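PDB 7N1L: GCN5-related N-acetyltransferase from Brucella abortus, which probably transfers an acyl group, most likely acetyl, to an amine acceptor, as other members of the GCN5-related N-acetyltransferase family do. Local coordinates for residues 35-38 with 39-42; 125-128 with 129-133; 150-153 with 154-158. One frame throughout, in Å; residues are numbered along the deposited sequence.

Contact 1 of 3, residues 35-38 with 39-42; sequences LRDA and HEFA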
loop_
_atom_site.group_PDB
_atom_site.type_symbol
_atom_site.label_atom_id
_atom_site.label_comp_id
_atom_site.label_asym_id
_atom_site.label_seq_id
_atom_site.Cartn_x
_atom_site.Cartn_y
_atom_site.Cartn_z
ATOM N N LEU A 35 -12.240 -0.174 -17.270
ATOM C CA LEU A 35 -13.613 -0.264 -16.777
ATOM C C LEU A 35 -14.487 -1.110 -17.710
ATOM O O LEU A 35 -15.458 -1.748 -17.265
ATOM C CB LEU A 35 -14.174 1.140 -16.554
ATOM C CG LEU A 35 -15.569 1.191 -15.918
ATOM C CD1 LEU A 35 -15.490 0.412 -14.639
ATOM C CD2 LEU A 35 -16.041 2.643 -15.630
ATOM N N ARG A 36 -14.169 -1.096 -19.003
ATOM C CA ARG A 36 -14.830 -1.959 -19.981
ATOM C C ARG A 36 -14.860 -3.416 -19.520
ATOM O O ARG A 36 -15.838 -4.142 -19.765
ATOM C CB ARG A 36 -14.051 -1.877 -21.307
ATOM C CG ARG A 36 -14.655 -2.650 -22.464
ATOM C CD ARG A 36 -13.580 -3.264 -23.396
ATOM N NE ARG A 36 -12.867 -2.383 -24.317
ATOM C CZ ARG A 36 -11.545 -2.242 -24.361
ATOM N NH1 ARG A 36 -10.751 -2.877 -23.513
ATOM N NH2 ARG A 36 -11.004 -1.466 -25.301
ATOM N N ASP A 37 -13.824 -3.849 -18.814
ATOM C CA ASP A 37 -13.617 -5.256 -18.506
ATOM C C ASP A 37 -14.250 -5.694 -17.193
ATOM O O ASP A 37 -14.022 -6.831 -16.767
ATOM C CB ASP A 37 -12.122 -5.566 -18.514
ATOM C CG ASP A 37 -11.456 -5.151 -19.822
ATOM O OD1 ASP A 37 -11.921 -5.612 -20.895
ATOM O OD2 ASP A 37 -10.465 -4.380 -19.780
ATOM N N ALA A 38 -15.033 -4.827 -16.543
ATOM C CA ALA A 38 -15.505 -5.133 -15.192
ATOM C C ALA A 38 -16.296 -6.427 -15.165
ATOM O O ALA A 38 -16.123 -7.249 -14.258
ATOM C CB ALA A 38 -16.356 -3.982 -14.643
ATOM N N HIS A 39 -17.174 -6.624 -16.156
ATOM C CA HIS A 39 -18.016 -7.815 -16.183
ATOM C C HIS A 39 -17.191 -9.085 -16.358
ATOM O O HIS A 39 -17.497 -10.118 -15.748
ATOM C CB HIS A 39 -19.069 -7.700 -17.269
ATOM C CG HIS A 39 -20.054 -8.824 -17.248
ATOM N ND1 HIS A 39 -20.912 -9.032 -16.189
ATOM C CD2 HIS A 39 -20.359 -9.767 -18.169
ATOM C CE1 HIS A 39 -21.676 -10.079 -16.439
ATOM N NE2 HIS A 39 -21.369 -10.535 -17.640
ATOM N N GLU A 40 -16.171 -9.040 -17.217
ATOM C CA GLU A 40 -15.298 -10.190 -17.393
ATOM C C GLU A 40 -14.436 -10.414 -16.154
ATOM O O GLU A 40 -14.180 -11.557 -15.758
ATOM C CB GLU A 40 -14.423 -9.966 -18.626
ATOM C CG GLU A 40 -14.618 -11.004 -19.721
ATOM C CD GLU A 40 -13.560 -10.921 -20.796
ATOM O OE1 GLU A 40 -13.331 -9.819 -21.329
ATOM O OE2 GLU A 40 -12.954 -11.964 -21.102
ATOM N N PHE A 41 -14.020 -9.326 -15.510
ATOM C CA PHE A 41 -13.194 -9.396 -14.311
ATOM C C PHE A 41 -13.999 -9.904 -13.121
ATOM O O PHE A 41 -13.455 -10.616 -12.264
ATOM C CB PHE A 41 -12.601 -8.003 -14.064
ATOM C CG PHE A 41 -11.758 -7.862 -12.829
ATOM C CD1 PHE A 41 -10.814 -8.804 -12.482
ATOM C CD2 PHE A 41 -11.831 -6.698 -12.080
ATOM C CE1 PHE A 41 -10.024 -8.635 -11.360
ATOM C CE2 PHE A 41 -11.042 -6.511 -10.950
ATOM C CZ PHE A 41 -10.117 -7.487 -10.599
ATOM N N ALA A 42 -15.300 -9.610 -13.096
ATOM C CA ALA A 42 -16.130 -9.858 -11.916
ATOM C C ALA A 42 -16.058 -11.283 -11.384
ATOM O O ALA A 42 -15.855 -11.438 -10.169
ATOM C CB ALA A 42 -17.586 -9.466 -12.217
HETATM O O HOH W 1 -16.319 -6.863 -19.314
HETATM O O HOH W 2 -18.364 -4.272 -17.673
HETATM O O HOH W 3 -14.086 -7.000 -21.205
#
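Asp37 and Glu40, one turn apart where helix 38-52 begins, bring their carboxylates to the same side of the chain, with Asp37 OD1 and Glu40 OE1 4.5 Å from each other. Water 3 sits between these like charges and donates to both, lying 2.6 Å from Asp37 OD1 and 2.9 Å from Glu40 OE1. An unusual first torsion of Glu40 (chi1 -119°), outside the staggered positions, combines with a chain extended beyond CG to take OE1 to this water; the same OE1 forms a salt bridge with Arg80. Asp37 directs its other oxygen, OD2, to the backbone N of His34.

Phe41 starts close to the preceding turn and then leaves it. Its CB lies 3.3 Å from Asp37 O, while CG, anti to the backbone N (chi1 178°), swings the ring off to an edge-to-face contact with Phe88. His39 also turns outward, and its ND1 bonds to Asp62. Ala38 faces helix 61-69, against Glu66 and Leu69.

The backbone of the turn is closed by Phe41 N to Asp37 O, at 2.8 Å. The next bond, Ala42 N to Ala38 O, is weak, its N-H angle being 128°.

At the start of the helix, waters 1 and 2 take up the N-H groups of Glu40 and His39 respectively and pass them to Arg36 O, while Asp37, though it holds the N-cap position, makes no capping bond with its side chain. The shared water and Arg80 probably offset the repulsion between the paired carboxylates.

Contact 2 of 3, residues 125-128 with 129-133; sequences IDVL and ADKAE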
loop_
_atom_site.group_PDB
_atom_site.type_symbol
_atom_site.label_atom_id
_atom_site.label_comp_id
_atom_site.label_asym_id
_atom_site.label_seq_id
_atom_site.Cartn_x
_atom_site.Cartn_y
_atom_site.Cartn_z
ATOM N N ILE A 125 3.670 -10.993 -12.806
ATOM C CA ILE A 125 4.627 -10.203 -12.043
ATOM C C ILE A 125 5.756 -9.710 -12.945
ATOM O O ILE A 125 6.218 -8.569 -12.809
ATOM C CB ILE A 125 5.164 -11.006 -10.843
ATOM C CG1 ILE A 125 4.032 -11.346 -9.861
ATOM C CG2 ILE A 125 6.188 -10.185 -10.106
ATOM C CD1 ILE A 125 3.399 -10.115 -9.216
ATOM N N ASP A 126 6.175 -10.536 -13.915
ATOM C CA ASP A 126 7.232 -10.140 -14.845
ATOM C C ASP A 126 6.833 -8.908 -15.647
ATOM O O ASP A 126 7.638 -7.991 -15.829
ATOM C CB ASP A 126 7.575 -11.282 -15.816
ATOM C CG ASP A 126 8.471 -12.352 -15.204
ATOM O OD1 ASP A 126 8.981 -12.167 -14.095
ATOM O OD2 ASP A 126 8.718 -13.375 -15.870
ATOM N N VAL A 127 5.605 -8.893 -16.179
ATOM C CA VAL A 127 5.121 -7.731 -16.922
ATOM C C VAL A 127 5.075 -6.503 -16.023
ATOM O O VAL A 127 5.472 -5.401 -16.421
ATOM C CB VAL A 127 3.741 -8.022 -17.538
ATOM C CG1 VAL A 127 3.093 -6.710 -18.027
ATOM C CG2 VAL A 127 3.853 -9.030 -18.683
ATOM N N LEU A 128 4.607 -6.680 -14.792
ATOM C CA LEU A 128 4.577 -5.579 -13.848
ATOM C C LEU A 128 5.975 -5.053 -13.550
ATOM O O LEU A 128 6.193 -3.835 -13.500
ATOM C CB LEU A 128 3.907 -6.040 -12.566
ATOM C CG LEU A 128 3.455 -4.933 -11.640
ATOM C CD1 LEU A 128 2.580 -3.838 -12.354
ATOM C CD2 LEU A 128 2.746 -5.596 -10.487
ATOM N N ALA A 129 6.931 -5.959 -13.333
ATOM C CA ALA A 129 8.300 -5.546 -13.042
ATOM C C ALA A 129 8.903 -4.746 -14.191
ATOM O O ALA A 129 9.677 -3.810 -13.955
ATOM C CB ALA A 129 9.159 -6.772 -12.727
ATOM N N ASP A 130 8.572 -5.108 -15.441
ATOM C CA ASP A 130 9.049 -4.430 -16.645
ATOM C C ASP A 130 8.508 -3.004 -16.801
ATOM O O ASP A 130 8.995 -2.251 -17.656
ATOM C CB ASP A 130 8.666 -5.252 -17.893
ATOM C CG ASP A 130 9.425 -6.583 -17.994
ATOM O OD1 ASP A 130 10.302 -6.874 -17.143
ATOM O OD2 ASP A 130 9.133 -7.353 -18.932
ATOM N N LYS A 131 7.500 -2.625 -16.034
ATOM C CA LYS A 131 7.033 -1.249 -16.023
ATOM C C LYS A 131 7.892 -0.350 -15.140
ATOM O O LYS A 131 7.640 0.856 -15.090
ATOM C CB LYS A 131 5.580 -1.215 -15.566
ATOM C CG LYS A 131 4.619 -1.877 -16.560
ATOM C CD LYS A 131 3.196 -1.724 -16.086
ATOM C CE LYS A 131 2.205 -2.428 -16.999
ATOM N NZ LYS A 131 2.208 -1.890 -18.423
ATOM N N ALA A 132 8.878 -0.918 -14.434
ATOM C CA ALA A 132 9.647 -0.177 -13.436
ATOM C C ALA A 132 10.249 1.109 -13.994
ATOM O O ALA A 132 10.174 2.170 -13.358
ATOM C CB ALA A 132 10.754 -1.066 -12.870
ATOM N N GLU A 133 10.882 1.025 -15.165
ATOM C CA GLU A 133 11.488 2.205 -15.767
ATOM C C GLU A 133 10.430 3.218 -16.169
ATOM O O GLU A 133 10.574 4.414 -15.905
ATOM C CB GLU A 133 12.315 1.807 -16.994
ATOM C CG GLU A 133 13.289 2.893 -17.459
ATOM C CD GLU A 133 13.801 2.706 -18.889
ATOM O OE1 GLU A 133 12.979 2.526 -19.825
ATOM O OE2 GLU A 133 15.038 2.756 -19.075
#
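Val127 and Leu128 meet Lys131 between helices 120-129 and 132-135. Two backbone hydrogen bonds have four-residue spacing: Ala129 N to Ile125 O, 2.8 Å at 159°, and Asp130 N to Asp126 O, 3.1 Å. Lys131 N to Leu128 O spans three residues, its donor 63° out of the carbonyl plane, as does Ala132 N to Ala129 O (3.0 Å), in a type I turn.

Van der Waals packing comes from Lys131, whose CG, anti to the carbonyl carbon (chi1 -67°), lies 3.6 Å from Val127 O. Its apolar pairs are CD with Leu128 CD1 at 4.3 Å and CE with Val127 CG1 at 4.5 Å. Leu128 continues inward to Val106 and Trp137, while Ala129 and Ala132 pack against Phe171 of the second subunit.

Among the charged groups, Asp126 O stands over the face of the Asp130 carboxylate, 3.1 Å from CG, with no hydrogen bond between the two acceptors. Lys122 engages the Asp126 carboxylate in a salt bridge.

Helix 120-129 follows the R-x-x-G-x-A loop, which in GNAT proteins typically binds the acetyl-CoA pyrophosphate. At its far end, the closeness of Asp126 O to the Asp130 oxygens is probably unfavourable, offset in part by its approach to the electron-poor CG.

Contact 3 of 3, residues 150-153 with 154-158; sequences DGRK and LYEQI
Tyr155 has CG anti to its carbonyl carbon (chi1 -60°), which lays the ring back over the preceding turn, above Gly151. Gly151 O has two roles there: it accepts Tyr155 N at 2.9 Å, and it sits over one face of the ring, offset toward the rim and nearest to Tyr155 CG at 3.0 Å. Gly151 CA makes a CH-pi contact over the face, 4.3 Å from the ring centroid.

Glu156 takes the crowded position, CG between backbone N and carbonyl carbon (chi1 55°), and its CG reaches 3.1 Å from Arg152 O. Arg152 and Glu156 then run side by side in the same direction, guanidinium and carboxylate planes 82° apart. They touch through Arg152 CG and Glu156 OE1 at 3.8 Å. With Arg152 NE 4.9 Å from Glu156 OE1, the charged ends are not in contact and form no salt bridge; Arg152 NH1 makes a hydrogen bond to Arg146 O.

Leu154 N to Asp150 O and Glu156 N to Arg152 O continue the helical bonding.

Helix 150-158 follows strand 137-144 and packs with helix 120-129 on the same face of the GNAT sheet: Tyr155 rests on Val106, Ile109, Leu142 and Ala144, Leu154 reaches helix 120-129, and Arg152 and Glu156 meet Tyr167 of the second subunit.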
loop_
_atom_site.group_PDB
_atom_site.type_symbol
_atom_site.label_atom_id
_atom_site.label_comp_id
_atom_site.label_asym_id
_atom_site.label_seq_id
_atom_site.Cartn_x
_atom_site.Cartn_y
_atom_site.Cartn_z
ATOM N N ASP A 150 -1.130 -19.070 -2.686
ATOM C CA ASP A 150 -0.496 -19.052 -4.007
ATOM C C ASP A 150 0.407 -17.829 -4.192
ATOM O O ASP A 150 1.489 -17.938 -4.785
ATOM C CB ASP A 150 -1.561 -19.177 -5.097
ATOM C CG ASP A 150 -2.361 -20.481 -4.968
ATOM O OD1 ASP A 150 -1.778 -21.596 -5.004
ATOM O OD2 ASP A 150 -3.583 -20.390 -4.777
ATOM N N GLY A 151 -0.013 -16.656 -3.707
ATOM C CA GLY A 151 0.880 -15.507 -3.760
ATOM C C GLY A 151 2.183 -15.774 -3.022
ATOM O O GLY A 151 3.280 -15.546 -3.551
ATOM N N ARG A 152 2.080 -16.293 -1.797
ATOM C CA ARG A 152 3.276 -16.608 -1.011
ATOM C C ARG A 152 4.174 -17.610 -1.723
ATOM O O ARG A 152 5.400 -17.437 -1.781
ATOM C CB ARG A 152 2.896 -17.151 0.373
ATOM C CG ARG A 152 4.124 -17.675 1.142
ATOM C CD ARG A 152 3.848 -17.962 2.639
ATOM N NE ARG A 152 3.074 -19.183 2.828
ATOM C CZ ARG A 152 1.750 -19.228 2.923
ATOM N NH1 ARG A 152 1.002 -18.123 2.835
ATOM N NH2 ARG A 152 1.158 -20.407 3.098
ATOM N N LYS A 153 3.588 -18.690 -2.244
ATOM C CA LYS A 153 4.416 -19.716 -2.874
ATOM C C LYS A 153 5.162 -19.161 -4.083
ATOM O O LYS A 153 6.299 -19.568 -4.354
ATOM C CB LYS A 153 3.556 -20.932 -3.256
ATOM C CG LYS A 153 3.311 -21.852 -2.051
ATOM C CD LYS A 153 2.617 -23.158 -2.429
ATOM C CE LYS A 153 3.521 -24.095 -3.245
ATOM N NZ LYS A 153 4.686 -24.650 -2.452
ATOM N N LEU A 154 4.556 -18.219 -4.799
ATOM C CA LEU A 154 5.251 -17.595 -5.918
ATOM C C LEU A 154 6.322 -16.627 -5.428
ATOM O O LEU A 154 7.479 -16.700 -5.863
ATOM C CB LEU A 154 4.247 -16.885 -6.823
ATOM C CG LEU A 154 4.843 -15.959 -7.891
ATOM C CD1 LEU A 154 5.627 -16.769 -8.931
ATOM C CD2 LEU A 154 3.737 -15.091 -8.555
ATOM N N TYR A 155 5.957 -15.710 -4.515
ATOM C CA TYR A 155 6.871 -14.625 -4.154
ATOM C C TYR A 155 8.147 -15.143 -3.516
ATOM O O TYR A 155 9.242 -14.624 -3.780
ATOM C CB TYR A 155 6.183 -13.653 -3.203
ATOM C CG TYR A 155 4.946 -13.010 -3.778
ATOM C CD1 TYR A 155 4.760 -12.896 -5.169
ATOM C CD2 TYR A 155 3.935 -12.556 -2.944
ATOM C CE1 TYR A 155 3.598 -12.291 -5.688
ATOM C CE2 TYR A 155 2.806 -11.982 -3.448
ATOM C CZ TYR A 155 2.624 -11.844 -4.820
ATOM O OH TYR A 155 1.447 -11.230 -5.272
ATOM N N GLU A 156 8.040 -16.164 -2.677
ATOM C CA GLU A 156 9.257 -16.575 -1.989
ATOM C C GLU A 156 10.264 -17.170 -2.952
ATOM O O GLU A 156 11.446 -17.203 -2.625
ATOM C CB GLU A 156 8.950 -17.500 -0.783
ATOM C CG GLU A 156 8.134 -18.719 -1.098
ATOM C CD GLU A 156 7.612 -19.470 0.136
ATOM O OE1 GLU A 156 7.694 -18.952 1.284
ATOM O OE2 GLU A 156 7.126 -20.606 -0.060
ATOM N N GLN A 157 9.842 -17.571 -4.149
ATOM C CA GLN A 157 10.788 -18.061 -5.144
ATOM C C GLN A 157 11.346 -16.966 -6.033
ATOM O O GLN A 157 12.413 -17.154 -6.618
ATOM C CB GLN A 157 10.137 -19.089 -6.093
ATOM C CG GLN A 157 9.542 -20.296 -5.443
ATOM C CD GLN A 157 10.553 -21.016 -4.611
ATOM O OE1 GLN A 157 11.704 -21.145 -5.006
ATOM N NE2 GLN A 157 10.137 -21.484 -3.443
ATOM N N ILE A 158 10.646 -15.847 -6.187
ATOM C CA ILE A 158 11.036 -14.843 -7.169
ATOM C C ILE A 158 11.418 -13.508 -6.554
ATOM O O ILE A 158 11.804 -12.606 -7.296
ATOM C CB ILE A 158 9.925 -14.632 -8.217
ATOM C CG1 ILE A 158 8.726 -13.946 -7.581
ATOM C CG2 ILE A 158 9.511 -15.975 -8.853
ATOM C CD1 ILE A 158 7.676 -13.568 -8.590
#

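Contact 1 is largely buried, packed on helix 61-69; its centre is about 26 Å from that of contact 3, on the opposite side of the chain's centre. Contacts 2 and 3 are partly buried and share a border: Ile125 of helix 120-129 meets Leu154, Tyr155 and Ile158, with Ile125 CG1 4.0 Å from Leu154 CD2. Both helices rest on strands 101-111 and 137-144 and touch the second subunit, whereas contact 1 touches no other chain. Their chemistry follows their place: a helix start bridged by water at 35-42, a change from four- to three-residue bond spacing at 125-133, between helices 120-129 and 132-135, and a regular helix carrying an aromatic over its own backbone at 150-158.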